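Long-range contacts in rhamnosidase B (Bacillus sp., PDB 2OKX), which hydrolyses terminal alpha-L-rhamnose residues from rhamnosides as a glycoside hydrolase of family 78, a family that inverts the anomeric configuration: residues F701-L706 with A727-L732; D708-A713 with E721-A726. One frame throughout, in Å; residues are numbered along the deposited sequence.

Interaction 1: F701-L706 with A727-L732; sequences FLVKAL and ARADLL
Val703 overlaps Leu732 through one branch of its fork and Ala729 through the other. Val703 CG2 lies 3.6 Å from Leu732 CD1 and also meets Leu732 CB, while Val703 CG1, placed anti to the backbone N (chi1 173°), rests 4.2 Å from Ala729 CB. Leu732 CD1 also sits against CB, CG and CD2 of Leu702, 3.8 Å from Leu702 CD2, and with these two contacts one methyl of Leu732 is held between neighbouring residues of the partner helix; the two leucines cross at about a right angle. Replacing Val703 with alanine removes both branches and would probably leave Leu732 CD1 resting mainly on Leu702, with a gap beside Ala729. The segments belong to two consecutive helices, paired as an antiparallel helical hairpin of the (alpha/alpha)6-barrel glycosidase domain. Their axes approach to 8.7 Å, with 157° between the N-to-C directions. The small Ala729 is consistent with this spacing: Ala729 CA is 4.8 Å from Val703 CA, the closest CA pair between the segments. Leu706, one turn on from Val703, sets its CB 4.0 Å from Ala729 CB, and Leu706 CD1 lies over the Ala729 backbone, 3.9 Å from Ala729 CA. Helix 647-665 packs on the same residues, Leu661 touching both Leu702 and Leu706, and Leu665 touching Leu706 and Arg728.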
loop_
_atom_site.group_PDB
_atom_site.type_symbol
_atom_site.label_atom_id
_atom_site.label_comp_id
_atom_site.label_asym_id
_atom_site.label_seq_id
_atom_site.Cartn_x
_atom_site.Cartn_y
_atom_site.Cartn_z
ATOM N N PHE A 701 13.914 15.485 -16.075
ATOM C CA PHE A 701 14.403 14.836 -14.866
ATOM C C PHE A 701 15.651 13.996 -15.130
ATOM O O PHE A 701 16.461 13.784 -14.230
ATOM C CB PHE A 701 13.298 13.980 -14.231
ATOM C CG PHE A 701 12.404 14.746 -13.288
ATOM C CD1 PHE A 701 11.018 14.637 -13.373
ATOM C CD2 PHE A 701 12.949 15.567 -12.304
ATOM C CE1 PHE A 701 10.187 15.331 -12.496
ATOM C CE2 PHE A 701 12.126 16.267 -11.418
ATOM C CZ PHE A 701 10.740 16.148 -11.516
ATOM N N LEU A 702 15.816 13.519 -16.358
ATOM C CA LEU A 702 17.004 12.733 -16.679
ATOM C C LEU A 702 18.222 13.652 -16.605
ATOM O O LEU A 702 19.288 13.257 -16.132
ATOM C CB LEU A 702 16.895 12.123 -18.080
ATOM C CG LEU A 702 18.120 11.336 -18.570
ATOM C CD1 LEU A 702 18.570 10.331 -17.521
ATOM C CD2 LEU A 702 17.771 10.624 -19.869
ATOM N N VAL A 703 18.056 14.885 -17.069
ATOM C CA VAL A 703 19.143 15.854 -17.027
ATOM C C VAL A 703 19.579 16.038 -15.578
ATOM O O VAL A 703 20.755 15.874 -15.247
ATOM C CB VAL A 703 18.697 17.223 -17.588
ATOM C CG1 VAL A 703 19.795 18.261 -17.374
ATOM C CG2 VAL A 703 18.374 17.094 -19.072
ATOM N N LYS A 704 18.620 16.358 -14.713
ATOM C CA LYS A 704 18.919 16.571 -13.300
ATOM C C LYS A 704 19.478 15.320 -12.632
ATOM O O LYS A 704 20.352 15.412 -11.772
ATOM C CB LYS A 704 17.672 17.043 -12.545
ATOM C CG LYS A 704 17.962 17.423 -11.098
ATOM C CD LYS A 704 16.703 17.783 -10.338
ATOM C CE LYS A 704 16.985 17.887 -8.843
ATOM N NZ LYS A 704 15.729 18.036 -8.057
ATOM N N ALA A 705 18.971 14.152 -13.022
ATOM C CA ALA A 705 19.442 12.894 -12.452
ATOM C C ALA A 705 20.910 12.684 -12.816
ATOM O O ALA A 705 21.715 12.265 -11.986
ATOM C CB ALA A 705 18.603 11.735 -12.973
ATOM N N LEU A 706 21.251 12.978 -14.065
ATOM C CA LEU A 706 22.623 12.836 -14.540
ATOM C C LEU A 706 23.557 13.732 -13.734
ATOM O O LEU A 706 24.683 13.349 -13.417
ATOM C CB LEU A 706 22.702 13.210 -16.021
ATOM C CG LEU A 706 22.042 12.216 -16.978
ATOM C CD1 LEU A 706 21.796 12.874 -18.326
ATOM C CD2 LEU A 706 22.932 10.988 -17.107
ATOM N N ALA A 727 28.424 15.657 -19.265
ATOM C CA ALA A 727 28.462 16.105 -20.654
ATOM C C ALA A 727 27.127 15.818 -21.336
ATOM O O ALA A 727 26.548 16.687 -21.994
ATOM C CB ALA A 727 29.588 15.403 -21.398
ATOM N N ARG A 728 26.651 14.588 -21.177
ATOM C CA ARG A 728 25.383 14.169 -21.758
ATOM C C ARG A 728 24.235 15.049 -21.273
ATOM O O ARG A 728 23.307 15.347 -22.025
ATOM C CB ARG A 728 25.115 12.710 -21.393
ATOM C CG ARG A 728 25.969 11.716 -22.160
ATOM C CD ARG A 728 25.435 11.538 -23.572
ATOM N NE ARG A 728 25.207 10.128 -23.871
ATOM C CZ ARG A 728 24.273 9.681 -24.702
ATOM N NH1 ARG A 728 23.471 10.537 -25.323
ATOM N NH2 ARG A 728 24.132 8.379 -24.905
ATOM N N ALA A 729 24.306 15.468 -20.014
ATOM C CA ALA A 729 23.274 16.319 -19.434
ATOM C C ALA A 729 23.185 17.634 -20.198
ATOM O O ALA A 729 22.089 18.117 -20.501
ATOM C CB ALA A 729 23.578 16.581 -17.958
ATOM N N ASP A 730 24.341 18.213 -20.509
ATOM C CA ASP A 730 24.391 19.470 -21.249
ATOM C C ASP A 730 23.794 19.289 -22.638
ATOM O O ASP A 730 22.975 20.093 -23.081
ATOM C CB ASP A 730 25.836 19.960 -21.372
ATOM C CG ASP A 730 26.393 20.466 -20.057
ATOM O OD1 ASP A 730 26.415 19.691 -19.080
ATOM O OD2 ASP A 730 26.810 21.642 -20.000
ATOM N N LEU A 731 24.216 18.229 -23.320
ATOM C CA LEU A 731 23.724 17.934 -24.658
ATOM C C LEU A 731 22.214 17.745 -24.630
ATOM O O LEU A 731 21.497 18.259 -25.492
ATOM C CB LEU A 731 24.385 16.663 -25.201
ATOM C CG LEU A 731 25.902 16.704 -25.411
ATOM C CD1 LEU A 731 26.388 15.345 -25.886
ATOM C CD2 LEU A 731 26.255 17.782 -26.426
ATOM N N LEU A 732 21.737 17.011 -23.628
ATOM C CA LEU A 732 20.311 16.752 -23.490
ATOM C C LEU A 732 19.562 18.053 -23.219
ATOM O O LEU A 732 18.567 18.353 -23.876
ATOM C CB LEU A 732 20.060 15.763 -22.348
ATOM C CG LEU A 732 18.906 14.767 -22.528
ATOM C CD1 LEU A 732 18.579 14.128 -21.183
ATOM C CD2 LEU A 732 17.680 15.464 -23.093
#

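Interaction 2: D708-A713 with E721-A726; sequences DSRALA and EADAFA
The backbones come closest where the helix of 708-713 passes the 3-10 turn 721-722 leading into helix 723-739, with Arg710 CA 5.3 Å from Ala722 CA. The close approach is at Ala722, whose CB touches Ala713 CB at 3.7 Å and lies 3.8 Å from Arg710 CA. The Arg710 side chain then reaches along the first turn of the second helix. CG is anti to the backbone N and the chain bends at chi3 (-73°), which carries the guanidinium to Asp723, where Arg710 NH1 forms a salt bridge with Asp723 OD2 at 3.0 Å. Arg710 NH1 is also the guanidinium nitrogen nearest Asp723 OD1, at 3.5 Å, so the groups meet through this one nitrogen; their planes, 49° apart, are not coplanar. Ala726 CB covers one guanidinium face, 3.5 Å from Arg710 NH1, whereas Arg710 NE is buried with no polar partner. Ser709 OG comes to the edge of the Phe725 ring, 3.7 Å from Phe725 CD1, while its hydrogen bond is with Leu706 O of its own helix. Helix 647-665 packs against this end of the hairpin: Leu661 touches Ser709, Thr662 meets Phe725, and Trp654 both packs on Ala713 and hydrogen-bonds Glu721 OE1; on helix 627-644, Arg638 forms a salt bridge with Asp708.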
loop_
_atom_site.group_PDB
_atom_site.type_symbol
_atom_site.label_atom_id
_atom_site.label_comp_id
_atom_site.label_asym_id
_atom_site.label_seq_id
_atom_site.Cartn_x
_atom_site.Cartn_y
_atom_site.Cartn_z
ATOM N N ASP A 708 22.746 15.165 -10.599
ATOM C CA ASP A 708 22.667 14.778 -9.193
ATOM C C ASP A 708 23.585 13.591 -8.901
ATOM O O ASP A 708 24.097 13.453 -7.789
ATOM C CB ASP A 708 21.226 14.405 -8.820
ATOM C CG ASP A 708 20.316 15.614 -8.702
ATOM O OD1 ASP A 708 19.083 15.424 -8.652
ATOM O OD2 ASP A 708 20.828 16.751 -8.651
ATOM N N SER A 709 23.797 12.741 -9.904
ATOM C CA SER A 709 24.641 11.556 -9.743
ATOM C C SER A 709 26.080 11.899 -9.361
ATOM O O SER A 709 26.762 11.110 -8.708
ATOM C CB SER A 709 24.644 10.725 -11.030
ATOM O OG SER A 709 25.321 11.401 -12.076
ATOM N N ARG A 710 26.543 13.073 -9.775
ATOM C CA ARG A 710 27.903 13.496 -9.461
ATOM C C ARG A 710 28.138 13.519 -7.955
ATOM O O ARG A 710 29.178 13.065 -7.473
ATOM C CB ARG A 710 28.183 14.879 -10.058
ATOM C CG ARG A 710 29.499 15.504 -9.599
ATOM C CD ARG A 710 30.028 16.493 -10.627
ATOM N NE ARG A 710 30.563 15.803 -11.799
ATOM C CZ ARG A 710 30.952 16.406 -12.918
ATOM N NH1 ARG A 710 31.426 15.686 -13.926
ATOM N NH2 ARG A 710 30.859 17.724 -13.037
ATOM N N ALA A 711 27.166 14.044 -7.212
ATOM C CA ALA A 711 27.283 14.122 -5.761
ATOM C C ALA A 711 27.625 12.756 -5.173
ATOM O O ALA A 711 28.505 12.641 -4.324
ATOM C CB ALA A 711 25.983 14.653 -5.155
ATOM N N LEU A 712 26.933 11.721 -5.635
ATOM C CA LEU A 712 27.179 10.367 -5.146
ATOM C C LEU A 712 28.550 9.874 -5.581
ATOM O O LEU A 712 29.273 9.249 -4.803
ATOM C CB LEU A 712 26.093 9.418 -5.658
ATOM C CG LEU A 712 24.707 9.678 -5.060
ATOM C CD1 LEU A 712 23.639 8.944 -5.854
ATOM C CD2 LEU A 712 24.704 9.241 -3.605
ATOM N N ALA A 713 28.905 10.156 -6.831
ATOM C CA ALA A 713 30.199 9.746 -7.364
ATOM C C ALA A 713 31.323 10.397 -6.563
ATOM O O ALA A 713 32.292 9.739 -6.185
ATOM C CB ALA A 713 30.306 10.141 -8.830
ATOM N N GLU A 721 34.099 9.493 -12.565
ATOM C CA GLU A 721 33.201 8.522 -13.178
ATOM C C GLU A 721 31.839 9.130 -13.512
ATOM O O GLU A 721 30.962 8.449 -14.045
ATOM C CB GLU A 721 33.014 7.313 -12.255
ATOM C CG GLU A 721 34.229 6.400 -12.176
ATOM C CD GLU A 721 33.972 5.152 -11.348
ATOM O OE1 GLU A 721 32.935 4.491 -11.571
ATOM O OE2 GLU A 721 34.810 4.824 -10.482
ATOM N N ALA A 722 31.668 10.414 -13.211
ATOM C CA ALA A 722 30.405 11.097 -13.474
ATOM C C ALA A 722 30.518 12.233 -14.487
ATOM O O ALA A 722 29.516 12.861 -14.832
ATOM C CB ALA A 722 29.823 11.627 -12.167
ATOM N N ASP A 723 31.728 12.499 -14.970
ATOM C CA ASP A 723 31.920 13.576 -15.939
ATOM C C ASP A 723 31.233 13.296 -17.267
ATOM O O ASP A 723 30.728 14.212 -17.917
ATOM C CB ASP A 723 33.410 13.840 -16.168
ATOM C CG ASP A 723 34.077 14.476 -14.963
ATOM O OD1 ASP A 723 34.394 13.751 -13.998
ATOM O OD2 ASP A 723 34.272 15.710 -14.976
ATOM N N ALA A 724 31.214 12.030 -17.669
ATOM C CA ALA A 724 30.570 11.648 -18.919
ATOM C C ALA A 724 29.078 11.955 -18.832
ATOM O O ALA A 724 28.478 12.452 -19.789
ATOM C CB ALA A 724 30.789 10.161 -19.191
ATOM N N PHE A 725 28.483 11.659 -17.680
ATOM C CA PHE A 725 27.062 11.919 -17.466
ATOM C C PHE A 725 26.813 13.423 -17.510
ATOM O O PHE A 725 25.786 13.880 -18.012
ATOM C CB PHE A 725 26.610 11.367 -16.106
ATOM C CG PHE A 725 26.553 9.861 -16.037
ATOM C CD1 PHE A 725 26.467 9.218 -14.805
ATOM C CD2 PHE A 725 26.568 9.085 -17.194
ATOM C CE1 PHE A 725 26.400 7.829 -14.724
ATOM C CE2 PHE A 725 26.501 7.694 -17.122
ATOM C CZ PHE A 725 26.417 7.065 -15.884
ATOM N N ALA A 726 27.763 14.188 -16.981
ATOM C CA ALA A 726 27.646 15.639 -16.960
ATOM C C ALA A 726 27.590 16.198 -18.380
ATOM O O ALA A 726 26.802 17.100 -18.672
ATOM C CB ALA A 726 28.822 16.243 -16.200
#

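Interactions 1 and 2 are successive levels of one helical hairpin, made by helices 696-715 and 723-739, with centres 10 Å apart. Interaction 2 lies next to the turn, its segments separated by seven residues; interaction 1 lies farther from the turn, with twenty residues between its segments, as follows for antiparallel helices joined by a short connection. The levels join at Leu706 CB, 3.7 Å from Phe725 O. Their character differs: 701-706 with 727-732 is apolar and buried, whereas 708-713 with 721-726 adds a salt bridge and is partly buried. Both centres lie peripherally, 32 and 33 Å from the chain's centre; the contacts are packing within the glycosidase domain and include neither calcium ligand, Val423 or His522.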